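PDB 6ABW: citrate synthase from Metallosphaera sedula, which probably catalyses the condensation of oxaloacetate with acetyl-CoA and water to give citrate and free CoA, a step of the tricarboxylic acid cycle. Local coordinates for residues Ser263-Phe268 / Gln305-Leu310; Phe268-Arg271 / Tyr276-Arg279; Leu310-Phe315 / Ile320-Asp325. One frame throughout, in Å; residues are numbered along the deposited sequence.

Following the chain from its N terminus, the loop after helix 250-260 comes first. Contact 1 closes the widest span, bringing 263-268 against 305-310 of helix 295-315. Contact 2 nests inside it as a short turn-back, in which 268-271 meets 276-279 at the start of helix 278-292; Phe268 belongs to both. Contact 3 follows contact 1 in series, sharing Leu310, and closes the short connection by which helix 295-315 leads through 320-325 into helix 325-335. The three are stitched together by backbone and amide bonds: Gly267 O with Asn323 N, Gly269 N with Tyr321 O, and Gly269 O with Asn323 ND2. All of them border the bound acetyl-CoA.

Contact 1. Residues Ser263-Phe268 / Gln305-Leu310; sequences SRLMGF and QKLEEL. With ACO (acetyl coenzyme *a), chain D.
Leu265 and Phe268, the first and last residues of a type II beta turn, both direct their side chains at helix 295-315. With CG anti to its backbone N (chi1 177°), Leu265 sends CD1 to Leu307 CD2 at 4.3 Å, an apolar contact suited to two leucines. Phe268 approaches edge-on, its CZ 3.8 Å from Glu308 O, which lies near the ring plane. Leu265 CD2 lies over one face of that ring, toward its rim, so the two side chains brace each other. The turn thus offers its backbone to acetyl-CoA. Leu265 N donates to adenine N1A (2.9 Å, nearly straight at 170°), while N6A donates to Leu265 O at 2.9 Å. Gly267, whose positive phi of 77° suits this turn, gives its N to O5P at 2.8 Å. The Arg264 guanidinium lies with one face over C8A, and its NH2 makes weak bonds to O2B and O5A. Farther out, Tyr327, Tyr276 and Lys284 hold the Glu308 carboxylate. Main-chain reading of the adenine edge marks this as the acetyl-CoA site of a citrate synthase.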
loop_
_atom_site.group_PDB
_atom_site.type_symbol
_atom_site.label_atom_id
_atom_site.label_comp_id
_atom_site.label_asym_id
_atom_site.label_seq_id
_atom_site.Cartn_x
_atom_site.Cartn_y
_atom_site.Cartn_z
ATOM N N SER A 263 -28.393 -4.254 -18.637
ATOM C CA SER A 263 -27.442 -3.952 -17.612
ATOM C C SER A 263 -27.786 -4.786 -16.337
ATOM O O SER A 263 -28.933 -5.189 -16.147
ATOM C CB SER A 263 -27.373 -2.483 -17.283
ATOM O OG SER A 263 -26.445 -2.385 -16.155
ATOM N N ARG A 264 -26.766 -5.087 -15.551
ATOM C CA ARG A 264 -26.986 -5.651 -14.259
ATOM C C ARG A 264 -27.521 -4.561 -13.346
ATOM O O ARG A 264 -27.308 -3.367 -13.586
ATOM C CB ARG A 264 -25.742 -6.264 -13.754
ATOM C CG ARG A 264 -25.549 -7.577 -14.506
ATOM C CD ARG A 264 -24.324 -8.244 -13.998
ATOM N NE ARG A 264 -24.320 -9.595 -14.558
ATOM C CZ ARG A 264 -23.400 -10.490 -14.276
ATOM N NH1 ARG A 264 -22.392 -10.171 -13.475
ATOM N NH2 ARG A 264 -23.467 -11.687 -14.856
ATOM N N LEU A 265 -28.212 -4.996 -12.299
ATOM C CA LEU A 265 -28.750 -4.072 -11.358
ATOM C C LEU A 265 -27.668 -3.951 -10.304
ATOM O O LEU A 265 -27.302 -4.942 -9.672
ATOM C CB LEU A 265 -30.087 -4.599 -10.830
ATOM C CG LEU A 265 -30.790 -3.804 -9.771
ATOM C CD1 LEU A 265 -31.051 -2.411 -10.264
ATOM C CD2 LEU A 265 -32.083 -4.510 -9.366
ATOM N N MET A 266 -27.100 -2.732 -10.125
ATOM C CA MET A 266 -26.040 -2.560 -9.176
ATOM C C MET A 266 -26.553 -2.646 -7.729
ATOM O O MET A 266 -27.696 -2.175 -7.413
ATOM C CB MET A 266 -25.254 -1.216 -9.415
ATOM C CG MET A 266 -24.703 -1.016 -10.832
ATOM S SD MET A 266 -23.550 -2.343 -11.264
ATOM C CE MET A 266 -24.406 -3.282 -12.517
ATOM N N GLY A 267 -25.760 -3.252 -6.856
ATOM C CA GLY A 267 -26.191 -3.597 -5.516
ATOM C C GLY A 267 -27.067 -4.788 -5.361
ATOM O O GLY A 267 -27.590 -5.032 -4.277
ATOM N N PHE A 268 -27.194 -5.560 -6.457
ATOM C CA PHE A 268 -27.784 -6.900 -6.447
ATOM C C PHE A 268 -26.664 -7.888 -6.765
ATOM O O PHE A 268 -25.731 -7.595 -7.553
ATOM C CB PHE A 268 -28.890 -7.083 -7.453
ATOM C CG PHE A 268 -30.260 -6.779 -6.918
ATOM C CD1 PHE A 268 -30.582 -5.526 -6.369
ATOM C CD2 PHE A 268 -31.234 -7.711 -6.939
ATOM C CE1 PHE A 268 -31.877 -5.247 -5.938
ATOM C CE2 PHE A 268 -32.500 -7.438 -6.486
ATOM C CZ PHE A 268 -32.834 -6.206 -5.946
ATOM N N GLN A 305 -36.451 1.374 -2.676
ATOM C CA GLN A 305 -37.430 0.356 -2.306
ATOM C C GLN A 305 -38.202 -0.187 -3.562
ATOM O O GLN A 305 -38.425 -1.397 -3.706
ATOM C CB GLN A 305 -38.352 0.843 -1.165
ATOM C CG GLN A 305 -39.392 -0.187 -0.753
ATOM C CD GLN A 305 -39.751 -0.160 0.751
ATOM O OE1 GLN A 305 -39.920 -1.220 1.374
ATOM N NE2 GLN A 305 -39.812 1.034 1.329
ATOM N N LYS A 306 -38.555 0.703 -4.461
ATOM C CA LYS A 306 -39.235 0.300 -5.703
ATOM C C LYS A 306 -38.308 -0.522 -6.597
ATOM O O LYS A 306 -38.713 -1.560 -7.161
ATOM C CB LYS A 306 -39.677 1.547 -6.463
ATOM C CG LYS A 306 -40.500 1.247 -7.697
ATOM C CD LYS A 306 -41.629 0.189 -7.508
ATOM C CE LYS A 306 -42.421 0.023 -8.810
ATOM N NZ LYS A 306 -43.686 -0.734 -8.560
ATOM N N LEU A 307 -37.046 -0.097 -6.725
ATOM C CA LEU A 307 -36.057 -0.934 -7.464
ATOM C C LEU A 307 -35.827 -2.280 -6.850
ATOM O O LEU A 307 -35.637 -3.323 -7.560
ATOM C CB LEU A 307 -34.717 -0.218 -7.599
ATOM C CG LEU A 307 -34.427 0.602 -8.786
ATOM C CD1 LEU A 307 -32.978 1.127 -8.694
ATOM C CD2 LEU A 307 -34.698 -0.165 -10.108
ATOM N N GLU A 308 -35.840 -2.347 -5.528
ATOM C CA GLU A 308 -35.663 -3.629 -4.890
ATOM C C GLU A 308 -36.801 -4.576 -5.287
ATOM O O GLU A 308 -36.593 -5.755 -5.586
ATOM C CB GLU A 308 -35.677 -3.431 -3.346
ATOM C CG GLU A 308 -35.549 -4.764 -2.566
ATOM C CD GLU A 308 -35.751 -4.637 -1.050
ATOM O OE1 GLU A 308 -36.144 -3.584 -0.484
ATOM O OE2 GLU A 308 -35.540 -5.670 -0.433
ATOM N N GLU A 309 -38.011 -4.054 -5.280
ATOM C CA GLU A 309 -39.200 -4.864 -5.637
ATOM C C GLU A 309 -39.100 -5.355 -7.077
ATOM O O GLU A 309 -39.277 -6.541 -7.393
ATOM C CB GLU A 309 -40.500 -4.033 -5.503
ATOM C CG GLU A 309 -41.727 -4.893 -5.762
ATOM C CD GLU A 309 -43.042 -4.289 -5.269
ATOM O OE1 GLU A 309 -43.410 -3.185 -5.774
ATOM O OE2 GLU A 309 -43.730 -4.945 -4.416
ATOM N N LEU A 310 -38.823 -4.412 -7.963
ATOM C CA LEU A 310 -38.602 -4.781 -9.407
ATOM C C LEU A 310 -37.477 -5.793 -9.574
ATOM O O LEU A 310 -37.600 -6.807 -10.303
ATOM C CB LEU A 310 -38.321 -3.540 -10.261
ATOM C CG LEU A 310 -39.447 -2.492 -10.297
ATOM C CD1 LEU A 310 -39.010 -1.237 -11.030
ATOM C CD2 LEU A 310 -40.685 -3.053 -10.942
HETATM N N1A ACO D . -28.325 -7.927 -12.009
HETATM C C2A ACO D . -28.965 -8.669 -12.984
HETATM N N3A ACO D . -28.603 -9.969 -13.301
HETATM C C4A ACO D . -27.577 -10.534 -12.622
HETATM C C5A ACO D . -26.862 -9.793 -11.559
HETATM C C6A ACO D . -27.316 -8.433 -11.285
HETATM N N6A ACO D . -26.656 -7.720 -10.348
HETATM N N7A ACO D . -25.879 -10.595 -11.083
HETATM C C8A ACO D . -25.943 -11.765 -11.765
HETATM N N9A ACO D . -26.941 -11.712 -12.676
HETATM C C1B ACO D . -27.363 -12.806 -13.599
HETATM C C2B ACO D . -26.237 -13.357 -14.489
HETATM O O2B ACO D . -26.023 -12.607 -15.685
HETATM C C3B ACO D . -26.787 -14.727 -14.778
HETATM O O3B ACO D . -27.715 -14.572 -15.866
HETATM P P3B ACO D . -28.080 -15.736 -16.952
HETATM O O7A ACO D . -28.516 -14.972 -18.189
HETATM O O8A ACO D . -29.206 -16.532 -16.298
HETATM O O9A ACO D . -26.763 -16.484 -17.132
HETATM C C4B ACO D . -27.505 -15.141 -13.486
HETATM O O4B ACO D . -27.864 -13.927 -12.811
HETATM C C5B ACO D . -26.660 -15.938 -12.524
HETATM O O5B ACO D . -25.472 -15.209 -12.216
HETATM P P1A ACO D . -24.461 -15.779 -11.094
HETATM O O1A ACO D . -23.617 -16.807 -11.811
HETATM O O2A ACO D . -25.282 -16.124 -9.843
HETATM O O3A ACO D . -23.493 -14.563 -10.632
HETATM P P2A ACO D . -22.305 -13.926 -11.528
HETATM O O4A ACO D . -20.968 -14.504 -11.145
HETATM O O5A ACO D . -22.754 -13.742 -12.947
HETATM O O6A ACO D . -22.267 -12.497 -10.775
HETATM C CBP ACO D . -21.577 -11.063 -9.003
HETATM C CCP ACO D . -22.240 -12.369 -9.349
HETATM C CDP ACO D . -21.711 -10.452 -7.626
HETATM C CEP ACO D . -20.418 -10.611 -9.905
HETATM C CAP ACO D . -22.707 -10.143 -9.703
HETATM O OAP ACO D . -24.060 -10.384 -9.275
HETATM C C9P ACO D . -22.536 -8.623 -9.625
HETATM O O9P ACO D . -21.852 -8.083 -10.488
HETATM N N8P ACO D . -23.125 -7.953 -8.602
HETATM C C7P ACO D . -22.782 -6.585 -8.287
HETATM C C6P ACO D . -23.246 -5.540 -9.275
HETATM C C5P ACO D . -22.626 -4.243 -8.768
HETATM O O5P ACO D . -23.249 -3.527 -7.987
HETATM N N4P ACO D . -21.402 -3.897 -9.229
HETATM C C3P ACO D . -20.748 -2.625 -8.897
HETATM C C2P ACO D . -19.501 -2.969 -8.112
HETATM S S1P ACO D . -18.095 -2.659 -9.123
HETATM C C ACO D . -17.441 -1.585 -8.048
HETATM O O ACO D . -17.896 -0.457 -8.051
HETATM C CH3 ACO D . -16.378 -2.097 -7.122
#

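Contact 2. Residues Phe268-Arg271 / Tyr276-Arg279; sequences FGHR and YDPR. With ACO (acetyl coenzyme *a), chain D.
Asp277, the N-cap of helix 278-292, and Arg279 two residues on lie against His270, a predicted active-site residue. Asp277 OD1 accepts from Arg279 N at 2.9 Å, the capping bond, and from Arg279 NE at 3.0 Å on its syn lone pair. Arg279 NH2 completes a side-on, two-nitrogen salt bridge to Asp277 OD2 at 2.9 Å. The bend of Arg279 at chi3 (-68°) brings the guanidinium alongside the carboxylate, which serves cap and bridge together. His270 comes close without bonding, its CD2 4.0 Å from Asp277 OD2; instead its NE2 reaches a water in the ring plane at 2.7 Å, and that water accepts from Arg279 NH2. Ring and guanidinium planes stand 78° apart. His270 ND1 is bonded by Val272 N and Tyr273 N, which fixes the ring's rotation. An alanine in place of Asp277 is likely to leave the helix start uncapped and the Arg279 guanidinium free to swing from the shared water. Through that water, Asp277 and Arg279 form a second shell behind His270, consistent with a citrate synthase active site.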
loop_
_atom_site.group_PDB
_atom_site.type_symbol
_atom_site.label_atom_id
_atom_site.label_comp_id
_atom_site.label_asym_id
_atom_site.label_seq_id
_atom_site.Cartn_x
_atom_site.Cartn_y
_atom_site.Cartn_z
ATOM N N PHE A 268 -27.194 -5.560 -6.457
ATOM C CA PHE A 268 -27.784 -6.900 -6.447
ATOM C C PHE A 268 -26.664 -7.888 -6.765
ATOM O O PHE A 268 -25.731 -7.595 -7.553
ATOM C CB PHE A 268 -28.890 -7.083 -7.453
ATOM C CG PHE A 268 -30.260 -6.779 -6.918
ATOM C CD1 PHE A 268 -30.582 -5.526 -6.369
ATOM C CD2 PHE A 268 -31.234 -7.711 -6.939
ATOM C CE1 PHE A 268 -31.877 -5.247 -5.938
ATOM C CE2 PHE A 268 -32.500 -7.438 -6.486
ATOM C CZ PHE A 268 -32.834 -6.206 -5.946
ATOM N N GLY A 269 -26.816 -9.069 -6.208
ATOM C CA GLY A 269 -25.938 -10.195 -6.534
ATOM C C GLY A 269 -24.724 -10.324 -5.615
ATOM O O GLY A 269 -24.151 -9.338 -5.105
ATOM N N HIS A 270 -24.226 -11.537 -5.422
ATOM C CA HIS A 270 -23.079 -11.690 -4.571
ATOM C C HIS A 270 -22.380 -12.967 -4.928
ATOM O O HIS A 270 -23.089 -13.972 -5.213
ATOM C CB HIS A 270 -23.521 -11.713 -3.104
ATOM C CG HIS A 270 -22.425 -11.415 -2.161
ATOM N ND1 HIS A 270 -21.603 -12.401 -1.659
ATOM C CD2 HIS A 270 -22.043 -10.259 -1.560
ATOM C CE1 HIS A 270 -20.726 -11.851 -0.841
ATOM N NE2 HIS A 270 -20.942 -10.540 -0.796
ATOM N N ARG A 271 -21.047 -12.963 -4.867
ATOM C CA ARG A 271 -20.308 -14.240 -5.202
ATOM C C ARG A 271 -20.529 -15.380 -4.216
ATOM O O ARG A 271 -20.307 -16.545 -4.591
ATOM C CB ARG A 271 -18.780 -13.999 -5.359
ATOM C CG ARG A 271 -18.447 -13.274 -6.670
ATOM C CD ARG A 271 -16.966 -13.233 -7.069
ATOM N NE ARG A 271 -16.776 -12.256 -8.168
ATOM C CZ ARG A 271 -17.116 -12.433 -9.461
ATOM N NH1 ARG A 271 -17.682 -13.560 -9.899
ATOM N NH2 ARG A 271 -16.900 -11.446 -10.341
ATOM N N TYR A 276 -30.754 -13.098 0.113
ATOM C CA TYR A 276 -30.461 -11.730 0.602
ATOM C C TYR A 276 -29.160 -11.745 1.461
ATOM O O TYR A 276 -28.910 -12.638 2.258
ATOM C CB TYR A 276 -31.566 -11.173 1.512
ATOM C CG TYR A 276 -32.639 -10.294 0.878
ATOM C CD1 TYR A 276 -33.567 -10.881 0.030
ATOM C CD2 TYR A 276 -32.768 -8.931 1.181
ATOM C CE1 TYR A 276 -34.598 -10.148 -0.504
ATOM C CE2 TYR A 276 -33.775 -8.172 0.621
ATOM C CZ TYR A 276 -34.684 -8.803 -0.239
ATOM O OH TYR A 276 -35.727 -8.220 -0.884
ATOM N N ASP A 277 -28.332 -10.738 1.264
ATOM C CA ASP A 277 -27.153 -10.542 2.112
ATOM C C ASP A 277 -27.722 -10.112 3.453
ATOM O O ASP A 277 -28.507 -9.163 3.525
ATOM C CB ASP A 277 -26.323 -9.469 1.410
ATOM C CG ASP A 277 -25.092 -9.040 2.122
ATOM O OD1 ASP A 277 -24.964 -9.176 3.376
ATOM O OD2 ASP A 277 -24.189 -8.606 1.331
ATOM N N PRO A 278 -27.344 -10.801 4.549
ATOM C CA PRO A 278 -27.899 -10.408 5.863
ATOM C C PRO A 278 -27.664 -8.963 6.203
ATOM O O PRO A 278 -28.471 -8.355 6.939
ATOM C CB PRO A 278 -27.215 -11.327 6.837
ATOM C CG PRO A 278 -26.027 -11.866 6.153
ATOM C CD PRO A 278 -26.344 -11.870 4.656
ATOM N N ARG A 279 -26.579 -8.386 5.657
ATOM C CA ARG A 279 -26.361 -6.959 5.913
ATOM C C ARG A 279 -27.357 -6.031 5.259
ATOM O O ARG A 279 -27.618 -4.926 5.782
ATOM C CB ARG A 279 -24.921 -6.513 5.523
ATOM C CG ARG A 279 -23.883 -7.294 6.288
ATOM C CD ARG A 279 -22.502 -7.183 5.682
ATOM N NE ARG A 279 -22.467 -7.866 4.389
ATOM C CZ ARG A 279 -21.431 -7.831 3.552
ATOM N NH1 ARG A 279 -20.311 -7.225 3.867
ATOM N NH2 ARG A 279 -21.512 -8.360 2.349
HETATM N N1A ACO D . -28.325 -7.927 -12.009
HETATM C C2A ACO D . -28.965 -8.669 -12.984
HETATM N N3A ACO D . -28.603 -9.969 -13.301
HETATM C C4A ACO D . -27.577 -10.534 -12.622
HETATM C C5A ACO D . -26.862 -9.793 -11.559
HETATM C C6A ACO D . -27.316 -8.433 -11.285
HETATM N N6A ACO D . -26.656 -7.720 -10.348
HETATM N N7A ACO D . -25.879 -10.595 -11.083
HETATM C C8A ACO D . -25.943 -11.765 -11.765
HETATM N N9A ACO D . -26.941 -11.712 -12.676
HETATM C C1B ACO D . -27.363 -12.806 -13.599
HETATM C C2B ACO D . -26.237 -13.357 -14.489
HETATM O O2B ACO D . -26.023 -12.607 -15.685
HETATM C C3B ACO D . -26.787 -14.727 -14.778
HETATM O O3B ACO D . -27.715 -14.572 -15.866
HETATM P P3B ACO D . -28.080 -15.736 -16.952
HETATM O O7A ACO D . -28.516 -14.972 -18.189
HETATM O O8A ACO D . -29.206 -16.532 -16.298
HETATM O O9A ACO D . -26.763 -16.484 -17.132
HETATM C C4B ACO D . -27.505 -15.141 -13.486
HETATM O O4B ACO D . -27.864 -13.927 -12.811
HETATM C C5B ACO D . -26.660 -15.938 -12.524
HETATM O O5B ACO D . -25.472 -15.209 -12.216
HETATM P P1A ACO D . -24.461 -15.779 -11.094
HETATM O O1A ACO D . -23.617 -16.807 -11.811
HETATM O O2A ACO D . -25.282 -16.124 -9.843
HETATM O O3A ACO D . -23.493 -14.563 -10.632
HETATM P P2A ACO D . -22.305 -13.926 -11.528
HETATM O O4A ACO D . -20.968 -14.504 -11.145
HETATM O O5A ACO D . -22.754 -13.742 -12.947
HETATM O O6A ACO D . -22.267 -12.497 -10.775
HETATM C CBP ACO D . -21.577 -11.063 -9.003
HETATM C CCP ACO D . -22.240 -12.369 -9.349
HETATM C CDP ACO D . -21.711 -10.452 -7.626
HETATM C CEP ACO D . -20.418 -10.611 -9.905
HETATM C CAP ACO D . -22.707 -10.143 -9.703
HETATM O OAP ACO D . -24.060 -10.384 -9.275
HETATM C C9P ACO D . -22.536 -8.623 -9.625
HETATM O O9P ACO D . -21.852 -8.083 -10.488
HETATM N N8P ACO D . -23.125 -7.953 -8.602
HETATM C C7P ACO D . -22.782 -6.585 -8.287
HETATM C C6P ACO D . -23.246 -5.540 -9.275
HETATM C C5P ACO D . -22.626 -4.243 -8.768
HETATM O O5P ACO D . -23.249 -3.527 -7.987
HETATM N N4P ACO D . -21.402 -3.897 -9.229
HETATM C C3P ACO D . -20.748 -2.625 -8.897
HETATM C C2P ACO D . -19.501 -2.969 -8.112
HETATM S S1P ACO D . -18.095 -2.659 -9.123
HETATM C C ACO D . -17.441 -1.585 -8.048
HETATM O O ACO D . -17.896 -0.457 -8.051
HETATM C CH3 ACO D . -16.378 -2.097 -7.122
HETATM O O HOH W 1 -19.643 -8.334 0.150
#

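Contact 3. Residues Leu310-Phe315 / Ile320-Asp325; sequences LGVETF and IYPNTD. With ACO (acetyl coenzyme *a), chain D.
Ile320 meets Phe315 at the adenine end of the citrate synthase acetyl-CoA site, where helix 295-315 reaches its C-terminal end and the chain doubles back; a weak bond from Ile320 N to Phe315 O (3.3 Å) accompanies the turn. Ile320 CB packs on Phe315 CB at 3.8 Å. From there the branches part: chi1 of -58° places Ile320 CG2 anti to the backbone N and against the adenine, 3.7 Å from C5A, on the face opposite the Arg264 chain. Ile320 CG1 lies beside the ribose, 3.6 Å from O4B, and CD1, the tip, touches both C8A and the phosphate oxygen O2A, so the beta-branch fits base and sugar together. Phe315 supplies a flat wall, one ring face receiving the adenine (CZ to C2A 3.4 Å) and the other backed by Thr314 CG2. Nearly a turn earlier in the helix, Val312 splits its methyls, CG1 against Tyr321 CE1 and CG2 onto Pro322 CD at 3.9 Å. Beyond the proline, Asn323 caps the turn that brings in Asp325, a predicted active-site residue: Asn323 OD1 accepts from Asp325 N at 2.8 Å, in the carbonyl plane.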
loop_
_atom_site.group_PDB
_atom_site.type_symbol
_atom_site.label_atom_id
_atom_site.label_comp_id
_atom_site.label_asym_id
_atom_site.label_seq_id
_atom_site.Cartn_x
_atom_site.Cartn_y
_atom_site.Cartn_z
ATOM N N LEU A 310 -38.823 -4.412 -7.963
ATOM C CA LEU A 310 -38.602 -4.781 -9.407
ATOM C C LEU A 310 -37.477 -5.793 -9.574
ATOM O O LEU A 310 -37.600 -6.807 -10.303
ATOM C CB LEU A 310 -38.321 -3.540 -10.261
ATOM C CG LEU A 310 -39.447 -2.492 -10.297
ATOM C CD1 LEU A 310 -39.010 -1.237 -11.030
ATOM C CD2 LEU A 310 -40.685 -3.053 -10.942
ATOM N N GLY A 311 -36.341 -5.550 -8.896
ATOM C CA GLY A 311 -35.218 -6.461 -8.977
ATOM C C GLY A 311 -35.459 -7.866 -8.440
ATOM O O GLY A 311 -35.041 -8.842 -9.083
ATOM N N VAL A 312 -36.084 -7.978 -7.291
ATOM C CA VAL A 312 -36.344 -9.341 -6.750
ATOM C C VAL A 312 -37.378 -10.064 -7.631
ATOM O O VAL A 312 -37.246 -11.276 -7.915
ATOM C CB VAL A 312 -36.770 -9.290 -5.261
ATOM C CG1 VAL A 312 -37.202 -10.698 -4.761
ATOM C CG2 VAL A 312 -35.579 -8.742 -4.426
ATOM N N GLU A 313 -38.398 -9.335 -8.053
ATOM C CA GLU A 313 -39.416 -9.913 -9.008
ATOM C C GLU A 313 -38.729 -10.465 -10.279
ATOM O O GLU A 313 -38.971 -11.617 -10.691
ATOM C CB GLU A 313 -40.487 -8.846 -9.311
ATOM C CG GLU A 313 -41.684 -9.383 -10.086
ATOM C CD GLU A 313 -42.422 -8.349 -10.977
ATOM O OE1 GLU A 313 -42.187 -7.090 -10.913
ATOM O OE2 GLU A 313 -43.280 -8.823 -11.770
ATOM N N THR A 314 -37.707 -9.758 -10.769
ATOM C CA THR A 314 -37.027 -10.128 -12.006
ATOM C C THR A 314 -35.890 -11.138 -11.828
ATOM O O THR A 314 -35.720 -11.985 -12.657
ATOM C CB THR A 314 -36.479 -8.867 -12.679
ATOM O OG1 THR A 314 -37.566 -7.940 -12.797
ATOM C CG2 THR A 314 -35.940 -9.190 -14.038
ATOM N N PHE A 315 -35.107 -11.032 -10.753
ATOM C CA PHE A 315 -33.878 -11.803 -10.562
ATOM C C PHE A 315 -33.857 -12.718 -9.355
ATOM O O PHE A 315 -32.956 -13.552 -9.250
ATOM C CB PHE A 315 -32.714 -10.789 -10.413
ATOM C CG PHE A 315 -32.586 -9.875 -11.585
ATOM C CD1 PHE A 315 -32.314 -10.410 -12.828
ATOM C CD2 PHE A 315 -32.632 -8.459 -11.437
ATOM C CE1 PHE A 315 -32.148 -9.602 -13.941
ATOM C CE2 PHE A 315 -32.499 -7.656 -12.543
ATOM C CZ PHE A 315 -32.238 -8.227 -13.805
ATOM N N ILE A 320 -30.388 -14.038 -7.203
ATOM C CA ILE A 320 -29.798 -12.684 -7.198
ATOM C C ILE A 320 -30.700 -11.699 -6.396
ATOM O O ILE A 320 -31.826 -11.397 -6.770
ATOM C CB ILE A 320 -29.633 -12.213 -8.652
ATOM C CG1 ILE A 320 -28.750 -13.172 -9.452
ATOM C CG2 ILE A 320 -29.105 -10.770 -8.729
ATOM C CD1 ILE A 320 -27.361 -13.426 -9.006
ATOM N N TYR A 321 -30.165 -11.162 -5.277
ATOM C CA TYR A 321 -30.917 -10.448 -4.320
ATOM C C TYR A 321 -30.087 -9.199 -3.937
ATOM O O TYR A 321 -28.920 -9.129 -4.234
ATOM C CB TYR A 321 -31.079 -11.307 -3.097
ATOM C CG TYR A 321 -31.999 -12.448 -3.317
ATOM C CD1 TYR A 321 -33.347 -12.239 -3.324
ATOM C CD2 TYR A 321 -31.533 -13.726 -3.481
ATOM C CE1 TYR A 321 -34.237 -13.306 -3.486
ATOM C CE2 TYR A 321 -32.441 -14.782 -3.666
ATOM C CZ TYR A 321 -33.775 -14.527 -3.646
ATOM O OH TYR A 321 -34.713 -15.534 -3.785
ATOM N N PRO A 322 -30.665 -8.274 -3.198
ATOM C CA PRO A 322 -29.903 -7.131 -2.701
ATOM C C PRO A 322 -28.681 -7.556 -1.891
ATOM O O PRO A 322 -28.740 -8.527 -1.082
ATOM C CB PRO A 322 -30.910 -6.412 -1.806
ATOM C CG PRO A 322 -32.230 -6.736 -2.450
ATOM C CD PRO A 322 -32.072 -8.157 -2.855
ATOM N N ASN A 323 -27.580 -6.864 -2.108
ATOM C CA ASN A 323 -26.369 -7.053 -1.342
ATOM C C ASN A 323 -26.159 -5.857 -0.444
ATOM O O ASN A 323 -26.974 -4.958 -0.423
ATOM C CB ASN A 323 -25.165 -7.382 -2.281
ATOM C CG ASN A 323 -24.748 -6.224 -3.166
ATOM O OD1 ASN A 323 -24.704 -5.064 -2.723
ATOM N ND2 ASN A 323 -24.401 -6.530 -4.389
ATOM N N THR A 324 -25.102 -5.916 0.341
ATOM C CA THR A 324 -24.833 -4.905 1.366
ATOM C C THR A 324 -24.686 -3.512 0.803
ATOM O O THR A 324 -24.856 -2.530 1.562
ATOM C CB THR A 324 -23.576 -5.282 2.170
ATOM O OG1 THR A 324 -23.477 -4.421 3.299
ATOM C CG2 THR A 324 -22.354 -5.217 1.321
ATOM N N ASP A 325 -24.395 -3.389 -0.500
ATOM C CA ASP A 325 -24.153 -2.066 -1.125
ATOM C C ASP A 325 -25.431 -1.353 -1.572
ATOM O O ASP A 325 -25.386 -0.197 -1.970
ATOM C CB ASP A 325 -23.130 -2.208 -2.227
ATOM C CG ASP A 325 -21.782 -2.910 -1.735
ATOM O OD1 ASP A 325 -21.197 -2.522 -0.643
ATOM O OD2 ASP A 325 -21.349 -3.900 -2.431
HETATM N N1A ACO D . -28.325 -7.927 -12.009
HETATM C C2A ACO D . -28.965 -8.669 -12.984
HETATM N N3A ACO D . -28.603 -9.969 -13.301
HETATM C C4A ACO D . -27.577 -10.534 -12.622
HETATM C C5A ACO D . -26.862 -9.793 -11.559
HETATM C C6A ACO D . -27.316 -8.433 -11.285
HETATM N N6A ACO D . -26.656 -7.720 -10.348
HETATM N N7A ACO D . -25.879 -10.595 -11.083
HETATM C C8A ACO D . -25.943 -11.765 -11.765
HETATM N N9A ACO D . -26.941 -11.712 -12.676
HETATM C C1B ACO D . -27.363 -12.806 -13.599
HETATM C C2B ACO D . -26.237 -13.357 -14.489
HETATM O O2B ACO D . -26.023 -12.607 -15.685
HETATM C C3B ACO D . -26.787 -14.727 -14.778
HETATM O O3B ACO D . -27.715 -14.572 -15.866
HETATM P P3B ACO D . -28.080 -15.736 -16.952
HETATM O O7A ACO D . -28.516 -14.972 -18.189
HETATM O O8A ACO D . -29.206 -16.532 -16.298
HETATM O O9A ACO D . -26.763 -16.484 -17.132
HETATM C C4B ACO D . -27.505 -15.141 -13.486
HETATM O O4B ACO D . -27.864 -13.927 -12.811
HETATM C C5B ACO D . -26.660 -15.938 -12.524
HETATM O O5B ACO D . -25.472 -15.209 -12.216
HETATM P P1A ACO D . -24.461 -15.779 -11.094
HETATM O O1A ACO D . -23.617 -16.807 -11.811
HETATM O O2A ACO D . -25.282 -16.124 -9.843
HETATM O O3A ACO D . -23.493 -14.563 -10.632
HETATM P P2A ACO D . -22.305 -13.926 -11.528
HETATM O O4A ACO D . -20.968 -14.504 -11.145
HETATM O O5A ACO D . -22.754 -13.742 -12.947
HETATM O O6A ACO D . -22.267 -12.497 -10.775
HETATM C CBP ACO D . -21.577 -11.063 -9.003
HETATM C CCP ACO D . -22.240 -12.369 -9.349
HETATM C CDP ACO D . -21.711 -10.452 -7.626
HETATM C CEP ACO D . -20.418 -10.611 -9.905
HETATM C CAP ACO D . -22.707 -10.143 -9.703
HETATM O OAP ACO D . -24.060 -10.384 -9.275
HETATM C C9P ACO D . -22.536 -8.623 -9.625
HETATM O O9P ACO D . -21.852 -8.083 -10.488
HETATM N N8P ACO D . -23.125 -7.953 -8.602
HETATM C C7P ACO D . -22.782 -6.585 -8.287
HETATM C C6P ACO D . -23.246 -5.540 -9.275
HETATM C C5P ACO D . -22.626 -4.243 -8.768
HETATM O O5P ACO D . -23.249 -3.527 -7.987
HETATM N N4P ACO D . -21.402 -3.897 -9.229
HETATM C C3P ACO D . -20.748 -2.625 -8.897
HETATM C C2P ACO D . -19.501 -2.969 -8.112
HETATM S S1P ACO D . -18.095 -2.659 -9.123
HETATM C C ACO D . -17.441 -1.585 -8.048
HETATM O O ACO D . -17.896 -0.457 -8.051
HETATM C CH3 ACO D . -16.378 -2.097 -7.122
#